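Local coordinates for protein extracellular ligand-binding receptor (Sphaerobacter thermophilus, PDB 4ZPJ) that probably captures a small solute outside the membrane and delivers it to an ABC transporter, and is seen with bound zinc ions, at residues Thr79-Gln84 against Ala340-Gly345; Gln177-Ala182 against Ile282-Asp287; Val196-Asp201 against Ala255-Ser260; Ile348-Thr353 against Val372-Pro377. One frame throughout, in Å; residues are numbered along the deposited sequence.

Contact 1 (Thr79-Gln84 against Ala340-Gly345); sequences TLALDQ and AGYIGG
Ala81 and Gly345 bring the helices 68-84 and 336-354 together: their CA atoms lie 5.0 Å apart, and Ala81 CB rests 3.6 Å from Gly345 C. With no side chain on Gly345, its backbone lies directly against the Ala81 methyl. Beside this point the phenol of Tyr342 reaches across. Its CG stands anti to the backbone N (chi1 -178°), which swings the ring out to the neighbouring helix, where Tyr342 CD1 lies 3.7 Å from Ala81 CB and Leu80 CD2 comes in at longer range. At the far end Gln84 NE2 donates to Tyr342 OH over 2.9 Å, somewhat bent at 143°; the nitrogen lies near the plane of the ring, at its edge, and the amide stands steeply to the ring. Cut back to an alanine, Tyr342 would no longer cover the side of Ala81, and the Gln84 amide would probably be left without this acceptor. Further along, Leu82 CD2 comes within 3.5 Å of Gly345 O.

Behind the first shell, helix 316-328 packs against both: Phe321 meets the Tyr342 ring and touches Leu80, while Arg328 pairs with Asp83. The short segments approach to 7.5 Å between axes and cross at -35°, a tight glycine-alanine helix-helix packing within the periplasmic binding protein fold.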
loop_
_atom_site.group_PDB
_atom_site.type_symbol
_atom_site.label_atom_id
_atom_site.label_comp_id
_atom_site.label_asym_id
_atom_site.label_seq_id
_atom_site.Cartn_x
_atom_site.Cartn_y
_atom_site.Cartn_z
ATOM N N THR A 79 5.963 7.563 12.885
ATOM C CA THR A 79 6.388 8.430 13.960
ATOM C C THR A 79 5.511 9.654 14.092
ATOM O O THR A 79 5.263 10.095 15.187
ATOM C CB THR A 79 7.868 8.868 13.856
ATOM O OG1 THR A 79 8.148 9.358 12.540
ATOM C CG2 THR A 79 8.725 7.695 14.105
ATOM N N LEU A 80 5.072 10.204 12.978
ATOM C CA LEU A 80 4.088 11.255 13.014
ATOM C C LEU A 80 2.842 10.864 13.831
ATOM O O LEU A 80 2.401 11.660 14.639
ATOM C CB LEU A 80 3.689 11.638 11.590
ATOM C CG LEU A 80 2.687 12.764 11.591
ATOM C CD1 LEU A 80 3.344 14.006 12.154
ATOM C CD2 LEU A 80 2.156 13.055 10.208
ATOM N N ALA A 81 2.327 9.639 13.666
ATOM C CA ALA A 81 1.128 9.188 14.433
ATOM C C ALA A 81 1.432 8.987 15.854
ATOM O O ALA A 81 0.638 9.370 16.686
ATOM C CB ALA A 81 0.574 7.897 13.920
ATOM N N LEU A 82 2.588 8.398 16.162
ATOM C CA LEU A 82 2.888 8.187 17.549
ATOM C C LEU A 82 3.149 9.510 18.285
ATOM O O LEU A 82 2.757 9.674 19.440
ATOM C CB LEU A 82 4.035 7.187 17.740
ATOM C CG LEU A 82 3.595 5.798 17.249
ATOM C CD1 LEU A 82 4.753 4.828 17.120
ATOM C CD2 LEU A 82 2.516 5.211 18.134
ATOM N N ASP A 83 3.766 10.463 17.623
ATOM C CA ASP A 83 3.931 11.783 18.213
ATOM C C ASP A 83 2.619 12.535 18.442
ATOM O O ASP A 83 2.478 13.195 19.448
ATOM C CB ASP A 83 4.902 12.637 17.373
ATOM C CG ASP A 83 6.332 12.168 17.507
ATOM O OD1 ASP A 83 6.510 11.320 18.393
ATOM O OD2 ASP A 83 7.279 12.650 16.808
ATOM N N GLN A 84 1.640 12.424 17.541
ATOM C CA GLN A 84 0.352 13.112 17.790
ATOM C C GLN A 84 -0.330 12.578 19.023
ATOM O O GLN A 84 -1.031 13.315 19.704
ATOM C CB GLN A 84 -0.607 12.959 16.642
ATOM C CG GLN A 84 -0.116 13.636 15.431
ATOM C CD GLN A 84 -1.089 13.522 14.303
ATOM O OE1 GLN A 84 -1.263 14.488 13.597
ATOM N NE2 GLN A 84 -1.772 12.365 14.158
ATOM N N ALA A 340 0.364 4.696 4.766
ATOM C CA ALA A 340 0.281 3.354 5.335
ATOM C C ALA A 340 1.014 3.238 6.686
ATOM O O ALA A 340 0.489 2.610 7.612
ATOM C CB ALA A 340 0.815 2.318 4.345
ATOM N N GLY A 341 2.169 3.895 6.812
ATOM C CA GLY A 341 2.861 4.052 8.100
ATOM C C GLY A 341 2.041 4.788 9.154
ATOM O O GLY A 341 1.971 4.387 10.323
ATOM N N TYR A 342 1.399 5.854 8.743
ATOM C CA TYR A 342 0.535 6.597 9.630
ATOM C C TYR A 342 -0.611 5.742 10.232
ATOM O O TYR A 342 -0.861 5.738 11.419
ATOM C CB TYR A 342 -0.005 7.805 8.864
ATOM C CG TYR A 342 -0.864 8.657 9.712
ATOM C CD1 TYR A 342 -0.296 9.507 10.668
ATOM C CD2 TYR A 342 -2.248 8.613 9.593
ATOM C CE1 TYR A 342 -1.079 10.308 11.487
ATOM C CE2 TYR A 342 -3.027 9.373 10.437
ATOM C CZ TYR A 342 -2.441 10.225 11.364
ATOM O OH TYR A 342 -3.264 10.991 12.141
ATOM N N ILE A 343 -1.265 4.961 9.405
ATOM C CA ILE A 343 -2.306 4.038 9.867
ATOM C C ILE A 343 -1.699 3.004 10.824
ATOM O O ILE A 343 -2.325 2.597 11.820
ATOM C CB ILE A 343 -2.968 3.325 8.660
ATOM C CG1 ILE A 343 -3.600 4.327 7.701
ATOM C CG2 ILE A 343 -3.972 2.262 9.117
ATOM C CD1 ILE A 343 -4.874 4.992 8.207
ATOM N N GLY A 344 -0.509 2.518 10.523
ATOM C CA GLY A 344 0.185 1.659 11.499
ATOM C C GLY A 344 0.222 2.304 12.908
ATOM O O GLY A 344 -0.062 1.682 13.939
ATOM N N GLY A 345 0.675 3.540 12.951
ATOM C CA GLY A 345 0.917 4.197 14.209
ATOM C C GLY A 345 -0.348 4.520 14.953
ATOM O O GLY A 345 -0.338 4.479 16.192
#

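Contact 2 (Gln177-Ala182 against Ile282-Asp287); sequences QYDAPA and IPSGAD
Tyr178, Asp179 and the pair Ala182-Ile282 carry most of this buried contact. The Asp179 carboxylate takes hold of the turn after strand 281-283 with both oxygens. Asp179 OD1 accepts from Gly285 N at 3.0 Å through its syn lone pair, with a fairly straight 166° bond, and Asp179 OD2 accepts from Ser284 OG at 2.9 Å, on the syn side but 20° out of the carboxylate plane. A water gives one hydrogen to Asp179 OD1 and another to Pro283 O. Ser284 OG in turn accepts from Ala286 N, an ST turn that keeps the hydroxyl pointed at the acid. An asparagine here has one acceptor oxygen fewer and would probably leave Gly285 N or the Ser284 hydroxyl without its mate.

Tyr178 has CG between the backbone N and the carbonyl carbon (chi1 59°), which sends the ring alongside the turn: Gly285 N and Ser284 OG lie at its edge, and Tyr178 OH comes 3.2 Å from Ala286 CB. At the other end Ala182 CB meets Ile282 CG2 at 4.0 Å.

Around them, Phe173 packs edge-to-face with Tyr178, and Ile282 and Asp179 touch Phe254 of strand 252-256. The first turn of helix 180-188 lies between strand 281-283, met by Ala182 at Ile282, and strand 390-401, met at Leu396.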
loop_
_atom_site.group_PDB
_atom_site.type_symbol
_atom_site.label_atom_id
_atom_site.label_comp_id
_atom_site.label_asym_id
_atom_site.label_seq_id
_atom_site.Cartn_x
_atom_site.Cartn_y
_atom_site.Cartn_z
ATOM N N GLN A 177 -5.448 -4.783 -3.884
ATOM C CA GLN A 177 -6.678 -4.385 -3.158
ATOM C C GLN A 177 -7.130 -2.953 -3.497
ATOM O O GLN A 177 -8.304 -2.683 -3.462
ATOM C CB GLN A 177 -6.461 -4.558 -1.633
ATOM C CG GLN A 177 -7.616 -4.186 -0.722
ATOM C CD GLN A 177 -7.378 -4.470 0.763
ATOM O OE1 GLN A 177 -6.340 -4.956 1.116
ATOM N NE2 GLN A 177 -8.361 -4.145 1.631
ATOM N N TYR A 178 -6.207 -2.034 -3.795
ATOM C CA TYR A 178 -6.603 -0.688 -4.130
ATOM C C TYR A 178 -6.800 -0.495 -5.639
ATOM O O TYR A 178 -7.481 0.434 -6.043
ATOM C CB TYR A 178 -5.684 0.378 -3.490
ATOM C CG TYR A 178 -4.278 0.301 -3.851
ATOM C CD1 TYR A 178 -3.859 0.750 -5.102
ATOM C CD2 TYR A 178 -3.324 -0.223 -2.972
ATOM C CE1 TYR A 178 -2.543 0.639 -5.487
ATOM C CE2 TYR A 178 -2.010 -0.320 -3.350
ATOM C CZ TYR A 178 -1.628 0.126 -4.622
ATOM O OH TYR A 178 -0.350 0.098 -5.080
ATOM N N ASP A 179 -6.290 -1.423 -6.448
ATOM C CA ASP A 179 -6.562 -1.436 -7.868
ATOM C C ASP A 179 -7.842 -2.173 -8.304
ATOM O O ASP A 179 -8.433 -1.838 -9.328
ATOM C CB ASP A 179 -5.326 -1.962 -8.618
ATOM C CG ASP A 179 -4.148 -0.991 -8.503
ATOM O OD1 ASP A 179 -4.447 0.251 -8.542
ATOM O OD2 ASP A 179 -2.955 -1.436 -8.351
ATOM N N ALA A 180 -8.275 -3.167 -7.564
ATOM C CA ALA A 180 -9.391 -3.967 -7.991
ATOM C C ALA A 180 -10.659 -3.127 -8.190
ATOM O O ALA A 180 -11.359 -3.348 -9.157
ATOM C CB ALA A 180 -9.640 -5.037 -6.973
ATOM N N PRO A 181 -10.934 -2.130 -7.334
ATOM C CA PRO A 181 -12.177 -1.308 -7.594
ATOM C C PRO A 181 -12.146 -0.529 -8.891
ATOM O O PRO A 181 -13.211 -0.169 -9.429
ATOM C CB PRO A 181 -12.245 -0.349 -6.377
ATOM C CG PRO A 181 -11.494 -1.113 -5.303
ATOM C CD PRO A 181 -10.309 -1.718 -6.058
ATOM N N ALA A 182 -10.947 -0.324 -9.429
ATOM C CA ALA A 182 -10.823 0.339 -10.720
ATOM C C ALA A 182 -11.343 -0.522 -11.823
ATOM O O ALA A 182 -11.739 -0.019 -12.873
ATOM C CB ALA A 182 -9.369 0.761 -10.995
ATOM N N ILE A 282 -5.555 2.410 -17.517
ATOM C CA ILE A 282 -5.797 2.562 -16.111
ATOM C C ILE A 282 -4.505 2.129 -15.458
ATOM O O ILE A 282 -4.142 0.935 -15.477
ATOM C CB ILE A 282 -6.960 1.694 -15.629
ATOM C CG1 ILE A 282 -8.257 2.191 -16.255
ATOM C CG2 ILE A 282 -7.004 1.676 -14.114
ATOM C CD1 ILE A 282 -9.463 1.357 -15.953
ATOM N N PRO A 283 -3.762 3.103 -14.935
ATOM C CA PRO A 283 -2.593 2.777 -14.197
ATOM C C PRO A 283 -2.955 2.300 -12.844
ATOM O O PRO A 283 -3.997 2.663 -12.294
ATOM C CB PRO A 283 -1.867 4.110 -14.020
ATOM C CG PRO A 283 -2.656 5.140 -14.710
ATOM C CD PRO A 283 -4.027 4.550 -14.960
ATOM N N SER A 284 -2.062 1.513 -12.277
ATOM C CA SER A 284 -2.142 1.236 -10.862
ATOM C C SER A 284 -1.924 2.531 -10.093
ATOM O O SER A 284 -1.092 3.381 -10.487
ATOM C CB SER A 284 -1.067 0.229 -10.459
ATOM O OG SER A 284 -0.811 0.296 -9.078
ATOM N N GLY A 285 -2.608 2.647 -8.964
ATOM C CA GLY A 285 -2.354 3.745 -8.045
ATOM C C GLY A 285 -0.922 3.864 -7.627
ATOM O O GLY A 285 -0.424 4.955 -7.395
ATOM N N ALA A 286 -0.212 2.753 -7.572
ATOM C CA ALA A 286 1.230 2.833 -7.275
ATOM C C ALA A 286 2.044 3.575 -8.339
ATOM O O ALA A 286 3.085 4.238 -8.053
ATOM C CB ALA A 286 1.774 1.430 -7.093
ATOM N N ASP A 287 1.561 3.505 -9.572
ATOM C CA ASP A 287 2.337 3.989 -10.717
ATOM C C ASP A 287 2.165 5.500 -10.835
ATOM O O ASP A 287 2.919 6.148 -11.528
ATOM C CB ASP A 287 1.890 3.311 -12.041
ATOM C CG ASP A 287 2.505 1.885 -12.276
ATOM O OD1 ASP A 287 2.496 1.027 -11.349
ATOM O OD2 ASP A 287 2.979 1.627 -13.436
HETATM O O HOH W 1 -5.785 1.440 -10.543
#

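Contact 3 (Val196-Asp201 against Ala255-Ser260); sequences VLHAAD and AFHGTS. With ZN (zinc ion), chain G.
Ala255 pairs with His198 in parallel register, CA to CA 4.6 Å, and Ala255 CB lies in the plane of the His198 ring, at the edge, 3.8 Å from His198 CD2. Its CA-H also points at His198 O. One residue on, Phe256 bonds to the neighbouring strand with both its N-H and its C=O: Phe256 N donates to His198 O at 3.0 Å, and Phe256 O accepts from Ala200 N at 3.0 Å. The Phe256 ring goes to the sheet face that carries Ala199, whose CB lies near the ring's plane, and the backbone turns back so that Gly258 N sits 3.4 Å above the ring centre.

His257 follows, just past the strand. Its CG is anti to the carbonyl carbon (chi1 -59°), which brings the imidazole to the edge of His198, and the NE2 atoms of His198 and His257 share a hydrogen bond of 3.0 Å. The rings meet rim to rim with planes 57° apart. Both imidazoles have their ND1 bonded outside this pair, His198 to Val227 O and His257 to Asp287, which probably fixes the rotation of both rings. His198 is also stacked on Phe266. At Ser260 the hydroxyl caps the first turn of helix 261-272, bonding Ala263 N, and Ser260 OG reaches His257 O at 3.3 Å.

Just beyond the strand on the other segment, Asp201 OD1 binds a zinc ion at 2.0 Å, the site being completed by His206 and two waters. The whole is a parallel pair of central strands in an alpha/beta sheet, with a metal site just past one strand end.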
loop_
_atom_site.group_PDB
_atom_site.type_symbol
_atom_site.label_atom_id
_atom_site.label_comp_id
_atom_site.label_asym_id
_atom_site.label_seq_id
_atom_site.Cartn_x
_atom_site.Cartn_y
_atom_site.Cartn_z
ATOM N N VAL A 196 -6.811 -5.590 -21.684
ATOM C CA VAL A 196 -5.455 -6.123 -21.645
ATOM C C VAL A 196 -4.806 -5.742 -20.333
ATOM O O VAL A 196 -4.982 -4.607 -19.829
ATOM C CB VAL A 196 -4.575 -5.542 -22.762
ATOM C CG1 VAL A 196 -3.134 -6.027 -22.672
ATOM C CG2 VAL A 196 -5.124 -5.955 -24.108
ATOM N N LEU A 197 -4.030 -6.673 -19.790
ATOM C CA LEU A 197 -3.318 -6.450 -18.542
ATOM C C LEU A 197 -1.819 -6.445 -18.771
ATOM O O LEU A 197 -1.303 -7.240 -19.543
ATOM C CB LEU A 197 -3.636 -7.564 -17.551
ATOM C CG LEU A 197 -5.074 -7.863 -17.178
ATOM C CD1 LEU A 197 -5.110 -8.893 -16.049
ATOM C CD2 LEU A 197 -5.728 -6.567 -16.744
ATOM N N HIS A 198 -1.126 -5.589 -18.047
ATOM C CA HIS A 198 0.281 -5.525 -18.133
ATOM C C HIS A 198 0.908 -5.281 -16.794
ATOM O O HIS A 198 0.400 -4.467 -16.030
ATOM C CB HIS A 198 0.666 -4.397 -19.092
ATOM C CG HIS A 198 2.087 -3.992 -18.988
ATOM N ND1 HIS A 198 3.108 -4.794 -19.436
ATOM C CD2 HIS A 198 2.668 -2.886 -18.470
ATOM C CE1 HIS A 198 4.256 -4.180 -19.245
ATOM N NE2 HIS A 198 4.019 -3.029 -18.645
ATOM N N ALA A 199 1.996 -5.985 -16.492
ATOM C CA ALA A 199 2.746 -5.739 -15.263
ATOM C C ALA A 199 4.196 -6.027 -15.359
ATOM O O ALA A 199 4.627 -6.828 -16.187
ATOM C CB ALA A 199 2.194 -6.580 -14.131
ATOM N N ALA A 200 4.948 -5.428 -14.442
ATOM C CA ALA A 200 6.319 -5.835 -14.215
ATOM C C ALA A 200 6.276 -7.286 -13.771
ATOM O O ALA A 200 5.336 -7.698 -13.075
ATOM C CB ALA A 200 6.955 -4.986 -13.131
ATOM N N ASP A 201 7.280 -8.044 -14.156
ATOM C CA ASP A 201 7.286 -9.491 -13.961
ATOM C C ASP A 201 7.873 -9.842 -12.619
ATOM O O ASP A 201 9.053 -10.251 -12.519
ATOM C CB ASP A 201 8.136 -10.168 -15.044
ATOM C CG ASP A 201 7.895 -11.690 -15.140
ATOM O OD1 ASP A 201 7.187 -12.261 -14.254
ATOM O OD2 ASP A 201 8.394 -12.296 -16.134
ATOM N N ALA A 255 -2.238 -1.380 -16.161
ATOM C CA ALA A 255 -0.797 -1.601 -15.958
ATOM C C ALA A 255 -0.300 -1.297 -14.528
ATOM O O ALA A 255 -0.670 -0.262 -13.891
ATOM C CB ALA A 255 -0.017 -0.766 -16.923
ATOM N N PHE A 256 0.544 -2.202 -14.036
ATOM C CA PHE A 256 1.206 -2.073 -12.729
ATOM C C PHE A 256 2.703 -2.322 -12.790
ATOM O O PHE A 256 3.150 -3.317 -13.359
ATOM C CB PHE A 256 0.607 -3.074 -11.752
ATOM C CG PHE A 256 1.404 -3.250 -10.510
ATOM C CD1 PHE A 256 2.440 -4.190 -10.455
ATOM C CD2 PHE A 256 1.108 -2.505 -9.383
ATOM C CE1 PHE A 256 3.187 -4.359 -9.298
ATOM C CE2 PHE A 256 1.855 -2.665 -8.207
ATOM C CZ PHE A 256 2.888 -3.602 -8.168
ATOM N N HIS A 257 3.473 -1.421 -12.183
ATOM C CA HIS A 257 4.919 -1.582 -12.020
ATOM C C HIS A 257 5.367 -1.283 -10.632
ATOM O O HIS A 257 6.533 -1.431 -10.334
ATOM C CB HIS A 257 5.673 -0.634 -12.928
ATOM C CG HIS A 257 5.367 -0.825 -14.355
ATOM N ND1 HIS A 257 4.247 -0.277 -14.955
ATOM C CD2 HIS A 257 5.977 -1.580 -15.291
ATOM C CE1 HIS A 257 4.221 -0.642 -16.222
ATOM N NE2 HIS A 257 5.238 -1.465 -16.439
ATOM N N GLY A 258 4.469 -0.860 -9.759
ATOM C CA GLY A 258 4.893 -0.348 -8.449
ATOM C C GLY A 258 5.365 1.079 -8.625
ATOM O O GLY A 258 5.419 1.600 -9.717
ATOM N N THR A 259 5.663 1.715 -7.527
ATOM C CA THR A 259 6.207 3.025 -7.491
ATOM C C THR A 259 7.684 2.937 -7.739
ATOM O O THR A 259 8.448 2.717 -6.810
ATOM C CB THR A 259 5.977 3.611 -6.111
ATOM O OG1 THR A 259 4.578 3.619 -5.906
ATOM C CG2 THR A 259 6.575 4.995 -6.011
ATOM N N SER A 260 8.072 3.141 -8.994
ATOM C CA SER A 260 9.399 2.782 -9.452
ATOM C C SER A 260 9.748 3.547 -10.698
ATOM O O SER A 260 8.901 4.202 -11.331
ATOM C CB SER A 260 9.388 1.314 -9.839
ATOM O OG SER A 260 8.475 1.107 -10.931
HETATM ZN ZN ZN G . 6.397 -13.989 -13.787
HETATM O O HOH W 2 7.513 -14.178 -11.854
HETATM O O HOH W 3 5.984 -14.334 -15.709
#

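Contact 4 (Ile348-Thr353 against Val372-Pro377); sequences IAEALT and VEFTGP
Glu350 lays its aliphatic stem against Val372: Glu350 CB stands 4.0 Å from Val372 CG2 and 4.1 Å from Val372 CG1, so both methyls of the valine bear on it. With CG anti to the carbonyl carbon (chi1 -62°), Glu350 CG lies 4.2 Å from Phe374 CD2. The bend at chi2 (-89°) then turns the carboxylate toward its own helix, where OE2 forms a salt bridge with Arg346; that arginine makes a cation-pi contact with Phe374 as well. The acid and the ring are therefore joined through a shared partner, and Arg346 probably balances the charge of Glu350 beside the ring.

Val372 is the pivot of the packing. With CG1 anti to the backbone N (chi1 164°), Val372 CG2 is directed at the helix, 4.0 Å from Ala351 N and 4.1 Å from Ala351 CB. Its other methyl, CG1, lies in the plane of the Phe374 ring, at the edge. The ring itself is further packed by Ile343 and Val347 from the same helix.

Apolar contact carries the join, the segments sharing no polar bond. It is a helix-on-strand packing: helix 336-354 packs against the start of strand 373-376 of the antiparallel sheet, and helix 362-371 lies between the two along the chain.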
loop_
_atom_site.group_PDB
_atom_site.type_symbol
_atom_site.label_atom_id
_atom_site.label_comp_id
_atom_site.label_asym_id
_atom_site.label_seq_id
_atom_site.Cartn_x
_atom_site.Cartn_y
_atom_site.Cartn_z
ATOM N N ILE A 348 -1.707 1.470 16.558
ATOM C CA ILE A 348 -0.952 1.084 17.728
ATOM C C ILE A 348 -1.403 1.975 18.820
ATOM O O ILE A 348 -1.702 1.517 19.905
ATOM C CB ILE A 348 0.549 1.258 17.497
ATOM C CG1 ILE A 348 1.036 0.116 16.621
ATOM C CG2 ILE A 348 1.280 1.254 18.803
ATOM C CD1 ILE A 348 2.377 0.346 16.027
ATOM N N ALA A 349 -1.526 3.260 18.505
ATOM C CA ALA A 349 -1.943 4.269 19.480
ATOM C C ALA A 349 -3.344 4.021 20.020
ATOM O O ALA A 349 -3.572 4.193 21.202
ATOM C CB ALA A 349 -1.839 5.669 18.887
ATOM N N GLU A 350 -4.268 3.606 19.163
ATOM C CA GLU A 350 -5.625 3.337 19.592
ATOM C C GLU A 350 -5.656 2.079 20.435
ATOM O O GLU A 350 -6.374 2.018 21.438
ATOM C CB GLU A 350 -6.552 3.159 18.392
ATOM C CG GLU A 350 -6.630 4.401 17.546
ATOM C CD GLU A 350 -7.725 5.381 17.972
ATOM O OE1 GLU A 350 -8.808 4.949 18.402
ATOM O OE2 GLU A 350 -7.513 6.596 17.844
ATOM N N ALA A 351 -4.867 1.068 20.047
ATOM C CA ALA A 351 -4.894 -0.172 20.820
ATOM C C ALA A 351 -4.280 0.068 22.200
ATOM O O ALA A 351 -4.834 -0.360 23.215
ATOM C CB ALA A 351 -4.188 -1.303 20.117
ATOM N N LEU A 352 -3.151 0.770 22.233
ATOM C CA LEU A 352 -2.471 1.013 23.482
ATOM C C LEU A 352 -3.269 1.891 24.437
ATOM O O LEU A 352 -3.211 1.711 25.651
ATOM C CB LEU A 352 -1.139 1.636 23.218
ATOM C CG LEU A 352 -0.056 0.704 22.617
ATOM C CD1 LEU A 352 1.270 1.396 22.689
ATOM C CD2 LEU A 352 0.084 -0.597 23.340
ATOM N N THR A 353 -4.008 2.837 23.885
ATOM C CA THR A 353 -4.867 3.682 24.675
ATOM C C THR A 353 -5.940 2.834 25.320
ATOM O O THR A 353 -6.153 2.948 26.527
ATOM C CB THR A 353 -5.515 4.772 23.809
ATOM O OG1 THR A 353 -4.492 5.597 23.258
ATOM C CG2 THR A 353 -6.480 5.629 24.612
ATOM N N VAL A 372 -9.830 -2.111 16.716
ATOM C CA VAL A 372 -9.485 -0.747 16.382
ATOM C C VAL A 372 -10.337 -0.264 15.211
ATOM O O VAL A 372 -10.436 -0.958 14.189
ATOM C CB VAL A 372 -7.988 -0.604 16.056
ATOM C CG1 VAL A 372 -7.705 0.699 15.342
ATOM C CG2 VAL A 372 -7.193 -0.649 17.342
ATOM N N GLU A 373 -10.866 0.949 15.347
ATOM C CA GLU A 373 -11.607 1.613 14.324
ATOM C C GLU A 373 -11.519 3.151 14.419
ATOM O O GLU A 373 -11.747 3.719 15.461
ATOM C CB GLU A 373 -13.087 1.179 14.432
ATOM C CG GLU A 373 -13.733 1.135 13.055
ATOM C CD GLU A 373 -15.256 1.140 13.084
ATOM O OE1 GLU A 373 -15.733 0.275 13.856
ATOM O OE2 GLU A 373 -15.912 1.984 12.357
ATOM N N PHE A 374 -11.285 3.840 13.308
ATOM C CA PHE A 374 -11.245 5.294 13.359
ATOM C C PHE A 374 -11.446 5.792 11.940
ATOM O O PHE A 374 -11.370 5.006 10.977
ATOM C CB PHE A 374 -9.886 5.789 13.927
ATOM C CG PHE A 374 -8.701 5.198 13.212
ATOM C CD1 PHE A 374 -8.143 5.852 12.153
ATOM C CD2 PHE A 374 -8.151 3.996 13.624
ATOM C CE1 PHE A 374 -7.048 5.334 11.482
ATOM C CE2 PHE A 374 -7.066 3.438 12.957
ATOM C CZ PHE A 374 -6.508 4.111 11.881
ATOM N N THR A 375 -11.734 7.087 11.844
ATOM C CA THR A 375 -11.741 7.828 10.598
ATOM C C THR A 375 -10.345 8.299 10.350
ATOM O O THR A 375 -9.867 9.152 11.069
ATOM C CB THR A 375 -12.691 9.041 10.651
ATOM O OG1 THR A 375 -13.944 8.548 11.012
ATOM C CG2 THR A 375 -12.889 9.672 9.219
ATOM N N GLY A 376 -9.682 7.692 9.356
ATOM C CA GLY A 376 -8.363 8.126 8.946
ATOM C C GLY A 376 -8.352 9.044 7.727
ATOM O O GLY A 376 -9.405 9.475 7.202
ATOM N N PRO A 377 -7.145 9.345 7.243
ATOM C CA PRO A 377 -7.031 10.282 6.157
ATOM C C PRO A 377 -7.661 9.810 4.864
ATOM O O PRO A 377 -7.925 10.648 4.006
ATOM C CB PRO A 377 -5.549 10.491 5.999
ATOM C CG PRO A 377 -4.882 9.929 7.204
ATOM C CD PRO A 377 -5.852 9.037 7.902
#

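All four contacts are largely buried, but contacts 1 and 4 reach solvent at Gln84 and Glu373 and in part at Glu350, whereas contacts 2 and 3 are lined by buried residues throughout. Contacts 1 and 4 share helix 336-354 and touch through Tyr342 with Pro377 and Ile343 with Phe374, their chemistry mostly apolar. Contacts 2 and 3 sit on the opposite side of the chain's centre, at neighbouring strands 281-283 and 252-256, and are joined by Asp287 with His257 and Ala286 with Thr259. There polar groups dominate: a carboxylate gripping a turn in one, strand pairing and linked histidines in the other. Contact 3 alone includes a zinc ligand.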